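Local atomic coordinates of DUF917 domain-containing protein (Chromobacterium violaceum, PDB entry 2O3I), a protein that is of unknown function but belongs to the S-Me-THD-like (DUF917) family, with its N-terminal and C-terminal domains in one chain that pairs into a dimer. Residues W79-R93 against P155-E167. The protein carries 2 engineered substitutions. Numbering follows the deposited sequence.
Sequences WPNGPVEAALAARQR and PAFLAGESGLCVE
Glu161 meets the first turn of helix 81-93 with its carboxylate, and Gly82 N gives the shorter of the two backbone N-H bonds it receives across this contact, 2.8 Å from Glu161 OE2. That oxygen is approached from above the carboxylate plane, 50° out of it. Glu161 OE1 takes a second, weak bond from Asn81 N at 3.4 Å. In return, the Asn81 amide reaches back to the loop: its ND2 lies 3.1 Å from Glu161 O, in the carbonyl plane and on a lone pair. Gly82, with no side chain, lies close against Glu161 OE2 and the Ala159 and Gly160 carbonyls; its CA makes a CA-H...O contact with Gly160 O at 3.4 Å.

Farther along, Ala86, Ala89 and Ala90 pack on Phe157. Ala89 CB lies over one face of the ring, 4.0 Å from its centroid and 22° off the normal, a CH-pi contact, while Ala90 CA comes to 3.6 Å from Phe157 CE2. A chi1 of -57°, with CG anti to the carbonyl carbon, turns the Phe157 ring toward the helix, under Ala89 and beside Ala90, its edge at Arg93 NH1. Bent at chi2 and chi3, the Arg93 chain brings NH2 to 2.7 Å from both Glu167 OE1 and Glu167 OE2 in a salt bridge; the hydrogen bond goes to OE1, met on the syn side but out of the carboxylate plane.

In the second shell, Tyr67 OH also bonds Glu161 OE2, and Tyr43 OH holds Asn81 OD1. Strand 203-211 borders strand 156-159 and supports Phe157 through Met210, whereas Cys165 and Glu167 lie on a strand that pairs antiparallel with one of the second subunit. The helix thus packs on a face of a mixed sheet continuing through the dimer interface, roughly antiparallel to strand 156-159, their axes 6.9 Å apart at closest. Chemically, the contact is apolar at its middle and polar at both ends: the carboxylate facing the helix N-terminus is probably stabilised by the helix dipole, and the ion pair closes the far end.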
loop_
_atom_site.group_PDB
_atom_site.type_symbol
_atom_site.label_atom_id
_atom_site.label_comp_id
_atom_site.label_asym_id
_atom_site.label_seq_id
_atom_site.Cartn_x
_atom_site.Cartn_y
_atom_site.Cartn_z
ATOM N N TRP A 79 16.918 -10.846 15.617
ATOM C CA TRP A 79 16.752 -9.622 16.403
ATOM C C TRP A 79 15.545 -8.867 15.840
ATOM O O TRP A 79 15.297 -8.897 14.640
ATOM C CB TRP A 79 18.013 -8.753 16.322
ATOM C CG TRP A 79 19.285 -9.543 16.477
ATOM C CD1 TRP A 79 19.902 -10.304 15.523
ATOM C CD2 TRP A 79 20.066 -9.684 17.666
ATOM N NE1 TRP A 79 21.016 -10.911 16.044
ATOM C CE2 TRP A 79 21.142 -10.549 17.358
ATOM C CE3 TRP A 79 19.962 -9.166 18.963
ATOM C CZ2 TRP A 79 22.109 -10.908 18.299
ATOM C CZ3 TRP A 79 20.921 -9.523 19.900
ATOM C CH2 TRP A 79 21.982 -10.387 19.562
ATOM N N PRO A 80 14.772 -8.191 16.701
ATOM C CA PRO A 80 13.596 -7.454 16.233
ATOM C C PRO A 80 13.890 -6.069 15.658
ATOM O O PRO A 80 13.354 -5.068 16.134
ATOM C CB PRO A 80 12.736 -7.380 17.486
ATOM C CG PRO A 80 13.764 -7.182 18.550
ATOM C CD PRO A 80 14.854 -8.173 18.172
ATOM N N ASN A 81 14.736 -6.011 14.635
ATOM C CA ASN A 81 15.081 -4.730 14.028
ATOM C C ASN A 81 13.861 -3.976 13.507
ATOM O O ASN A 81 13.732 -2.771 13.728
ATOM C CB ASN A 81 16.093 -4.923 12.893
ATOM C CG ASN A 81 17.490 -5.228 13.401
ATOM O OD1 ASN A 81 17.729 -5.247 14.609
ATOM N ND2 ASN A 81 18.421 -5.461 12.479
ATOM N N GLY A 82 12.969 -4.681 12.821
ATOM C CA GLY A 82 11.777 -4.038 12.288
ATOM C C GLY A 82 10.935 -3.343 13.347
ATOM O O GLY A 82 10.685 -2.142 13.243
ATOM N N PRO A 83 10.464 -4.076 14.371
ATOM C CA PRO A 83 9.650 -3.477 15.433
ATOM C C PRO A 83 10.382 -2.345 16.157
ATOM O O PRO A 83 9.793 -1.315 16.475
ATOM C CB PRO A 83 9.355 -4.665 16.350
ATOM C CG PRO A 83 9.253 -5.798 15.383
ATOM C CD PRO A 83 10.442 -5.548 14.466
ATOM N N VAL A 84 11.667 -2.544 16.424
ATOM C CA VAL A 84 12.457 -1.520 17.095
ATOM C C VAL A 84 12.468 -0.250 16.237
ATOM O O VAL A 84 12.253 0.865 16.731
ATOM C CB VAL A 84 13.911 -2.004 17.323
ATOM C CG1 VAL A 84 14.786 -0.846 17.755
ATOM C CG2 VAL A 84 13.941 -3.091 18.379
ATOM N N GLU A 85 12.699 -0.424 14.942
ATOM C CA GLU A 85 12.743 0.716 14.034
ATOM C C GLU A 85 11.374 1.401 13.904
ATOM O O GLU A 85 11.297 2.628 13.791
ATOM C CB GLU A 85 13.239 0.269 12.658
ATOM C CG GLU A 85 13.815 1.399 11.834
ATOM C CD GLU A 85 15.093 1.955 12.435
ATOM O OE1 GLU A 85 15.247 3.194 12.463
ATOM O OE2 GLU A 85 15.944 1.150 12.872
ATOM N N ALA A 86 10.300 0.612 13.923
ATOM C CA ALA A 86 8.940 1.157 13.819
ATOM C C ALA A 86 8.592 1.960 15.071
ATOM O O ALA A 86 8.024 3.055 14.988
ATOM C CB ALA A 86 7.919 0.018 13.626
ATOM N N ALA A 87 8.930 1.405 16.231
ATOM C CA ALA A 87 8.664 2.071 17.501
ATOM C C ALA A 87 9.477 3.365 17.602
ATOM O O ALA A 87 9.043 4.333 18.222
ATOM C CB ALA A 87 8.990 1.128 18.673
ATOM N N LEU A 88 10.659 3.382 16.988
ATOM C CA LEU A 88 11.504 4.579 17.002
ATOM C C LEU A 88 10.882 5.677 16.142
ATOM O O LEU A 88 10.990 6.867 16.443
ATOM C CB LEU A 88 12.908 4.257 16.479
ATOM C CG LEU A 88 13.903 3.767 17.531
ATOM C CD1 LEU A 88 15.184 3.272 16.840
ATOM C CD2 LEU A 88 14.200 4.906 18.517
ATOM N N ALA A 89 10.238 5.268 15.059
ATOM C CA ALA A 89 9.587 6.220 14.185
ATOM C C ALA A 89 8.447 6.849 14.992
ATOM O O ALA A 89 8.258 8.066 14.969
ATOM C CB ALA A 89 9.044 5.509 12.942
ATOM N N ALA A 90 7.711 6.018 15.726
ATOM C CA ALA A 90 6.595 6.505 16.533
ATOM C C ALA A 90 7.089 7.432 17.641
ATOM O O ALA A 90 6.447 8.433 17.962
ATOM C CB ALA A 90 5.819 5.332 17.126
ATOM N N ARG A 91 8.235 7.095 18.221
ATOM C CA ARG A 91 8.815 7.912 19.278
ATOM C C ARG A 91 9.258 9.268 18.725
ATOM O O ARG A 91 9.061 10.305 19.362
ATOM C CB ARG A 91 10.017 7.198 19.901
ATOM C CG ARG A 91 10.851 8.084 20.819
ATOM C CD ARG A 91 12.023 7.323 21.419
ATOM N NE ARG A 91 11.848 7.136 22.856
ATOM C CZ ARG A 91 12.627 6.371 23.614
ATOM N NH1 ARG A 91 13.640 5.710 23.073
ATOM N NH2 ARG A 91 12.390 6.273 24.916
ATOM N N GLN A 92 9.872 9.252 17.546
ATOM C CA GLN A 92 10.324 10.490 16.924
ATOM C C GLN A 92 9.127 11.403 16.625
ATOM O O GLN A 92 9.172 12.615 16.859
ATOM C CB GLN A 92 11.091 10.186 15.633
ATOM C CG GLN A 92 11.563 11.438 14.900
ATOM C CD GLN A 92 12.299 11.121 13.608
ATOM O OE1 GLN A 92 13.456 10.686 13.623
ATOM N NE2 GLN A 92 11.625 11.328 12.478
ATOM N N ARG A 93 8.051 10.818 16.116
ATOM C CA ARG A 93 6.869 11.603 15.801
ATOM C C ARG A 93 6.301 12.221 17.064
ATOM O O ARG A 93 5.908 13.388 17.066
ATOM C CB ARG A 93 5.803 10.732 15.127
ATOM C CG ARG A 93 4.512 11.471 14.854
ATOM C CD ARG A 93 4.731 12.646 13.908
ATOM N NE ARG A 93 4.222 12.338 12.578
ATOM C CZ ARG A 93 4.786 11.482 11.738
ATOM N NH1 ARG A 93 5.896 10.847 12.074
ATOM N NH2 ARG A 93 4.217 11.233 10.568
ATOM N N PRO A 155 -1.110 7.710 12.234
ATOM C CA PRO A 155 0.009 7.137 11.486
ATOM C C PRO A 155 0.389 5.719 11.892
ATOM O O PRO A 155 0.458 5.393 13.082
ATOM C CB PRO A 155 1.142 8.119 11.763
ATOM C CG PRO A 155 0.437 9.409 11.990
ATOM C CD PRO A 155 -0.715 8.982 12.858
ATOM N N ALA A 156 0.632 4.877 10.891
ATOM C CA ALA A 156 1.047 3.499 11.127
ATOM C C ALA A 156 2.469 3.400 10.567
ATOM O O ALA A 156 2.768 3.974 9.518
ATOM C CB ALA A 156 0.127 2.536 10.404
ATOM N N PHE A 157 3.348 2.691 11.263
ATOM C CA PHE A 157 4.718 2.578 10.791
ATOM C C PHE A 157 5.121 1.128 10.534
ATOM O O PHE A 157 4.979 0.276 11.405
ATOM C CB PHE A 157 5.678 3.205 11.815
ATOM C CG PHE A 157 5.376 4.650 12.141
ATOM C CD1 PHE A 157 5.677 5.669 11.234
ATOM C CD2 PHE A 157 4.771 4.989 13.346
ATOM C CE1 PHE A 157 5.375 7.013 11.525
ATOM C CE2 PHE A 157 4.464 6.321 13.649
ATOM C CZ PHE A 157 4.767 7.336 12.734
ATOM N N LEU A 158 5.597 0.858 9.320
ATOM C CA LEU A 158 6.077 -0.466 8.938
ATOM C C LEU A 158 7.578 -0.319 8.710
ATOM O O LEU A 158 8.020 0.618 8.048
ATOM C CB LEU A 158 5.403 -0.948 7.656
ATOM C CG LEU A 158 3.945 -1.374 7.772
ATOM C CD1 LEU A 158 3.405 -1.642 6.370
ATOM C CD2 LEU A 158 3.821 -2.610 8.656
ATOM N N ALA A 159 8.364 -1.237 9.260
ATOM C CA ALA A 159 9.809 -1.140 9.119
ATOM C C ALA A 159 10.503 -2.435 8.725
ATOM O O ALA A 159 10.057 -3.527 9.078
ATOM C CB ALA A 159 10.403 -0.605 10.410
ATOM N N GLY A 160 11.600 -2.287 7.984
ATOM C CA GLY A 160 12.398 -3.422 7.542
ATOM C C GLY A 160 13.511 -3.699 8.537
ATOM O O GLY A 160 13.618 -3.022 9.562
ATOM N N GLU A 161 14.353 -4.684 8.241
ATOM C CA GLU A 161 15.446 -5.052 9.136
ATOM C C GLU A 161 16.735 -4.264 8.904
ATOM O O GLU A 161 17.633 -4.268 9.753
ATOM C CB GLU A 161 15.734 -6.553 9.006
ATOM C CG GLU A 161 14.555 -7.448 9.400
ATOM C CD GLU A 161 14.218 -7.355 10.884
ATOM O OE1 GLU A 161 15.099 -7.679 11.715
ATOM O OE2 GLU A 161 13.076 -6.961 11.218
ATOM N N SER A 162 16.823 -3.583 7.764
ATOM C CA SER A 162 18.016 -2.808 7.427
ATOM C C SER A 162 17.915 -1.336 7.825
ATOM O O SER A 162 18.835 -0.779 8.432
ATOM C CB SER A 162 18.300 -2.916 5.927
ATOM O OG SER A 162 17.178 -2.493 5.168
ATOM N N GLY A 163 16.797 -0.708 7.484
ATOM C CA GLY A 163 16.612 0.694 7.809
ATOM C C GLY A 163 15.425 1.259 7.062
ATOM O O GLY A 163 15.077 2.426 7.215
ATOM N N LEU A 164 14.805 0.420 6.244
ATOM C CA LEU A 164 13.635 0.822 5.476
ATOM C C LEU A 164 12.448 1.060 6.423
ATOM O O LEU A 164 12.138 0.223 7.268
ATOM C CB LEU A 164 13.324 -0.270 4.442
ATOM C CG LEU A 164 12.068 -0.315 3.561
ATOM C CD1 LEU A 164 10.947 -0.938 4.338
ATOM C CD2 LEU A 164 11.701 1.063 3.056
ATOM N N CYS A 165 11.819 2.227 6.297
ATOM C CA CYS A 165 10.667 2.598 7.117
ATOM C C CYS A 165 9.590 3.212 6.231
ATOM O O CYS A 165 9.869 4.084 5.411
ATOM C CB CYS A 165 11.063 3.606 8.206
ATOM S SG CYS A 165 9.656 4.298 9.145
ATOM N N VAL A 166 8.360 2.744 6.398
ATOM C CA VAL A 166 7.236 3.239 5.622
ATOM C C VAL A 166 6.143 3.719 6.569
ATOM O O VAL A 166 5.835 3.054 7.564
ATOM C CB VAL A 166 6.648 2.131 4.703
ATOM C CG1 VAL A 166 5.465 2.669 3.922
ATOM C CG2 VAL A 166 7.710 1.628 3.744
ATOM N N GLU A 167 5.568 4.878 6.268
ATOM C CA GLU A 167 4.495 5.417 7.087
ATOM C C GLU A 167 3.195 5.403 6.290
ATOM O O GLU A 167 3.185 5.657 5.081
ATOM C CB GLU A 167 4.810 6.842 7.522
ATOM C CG GLU A 167 3.753 7.436 8.431
ATOM C CD GLU A 167 4.009 8.895 8.758
ATOM O OE1 GLU A 167 5.178 9.261 9.015
ATOM O OE2 GLU A 167 3.039 9.673 8.770
#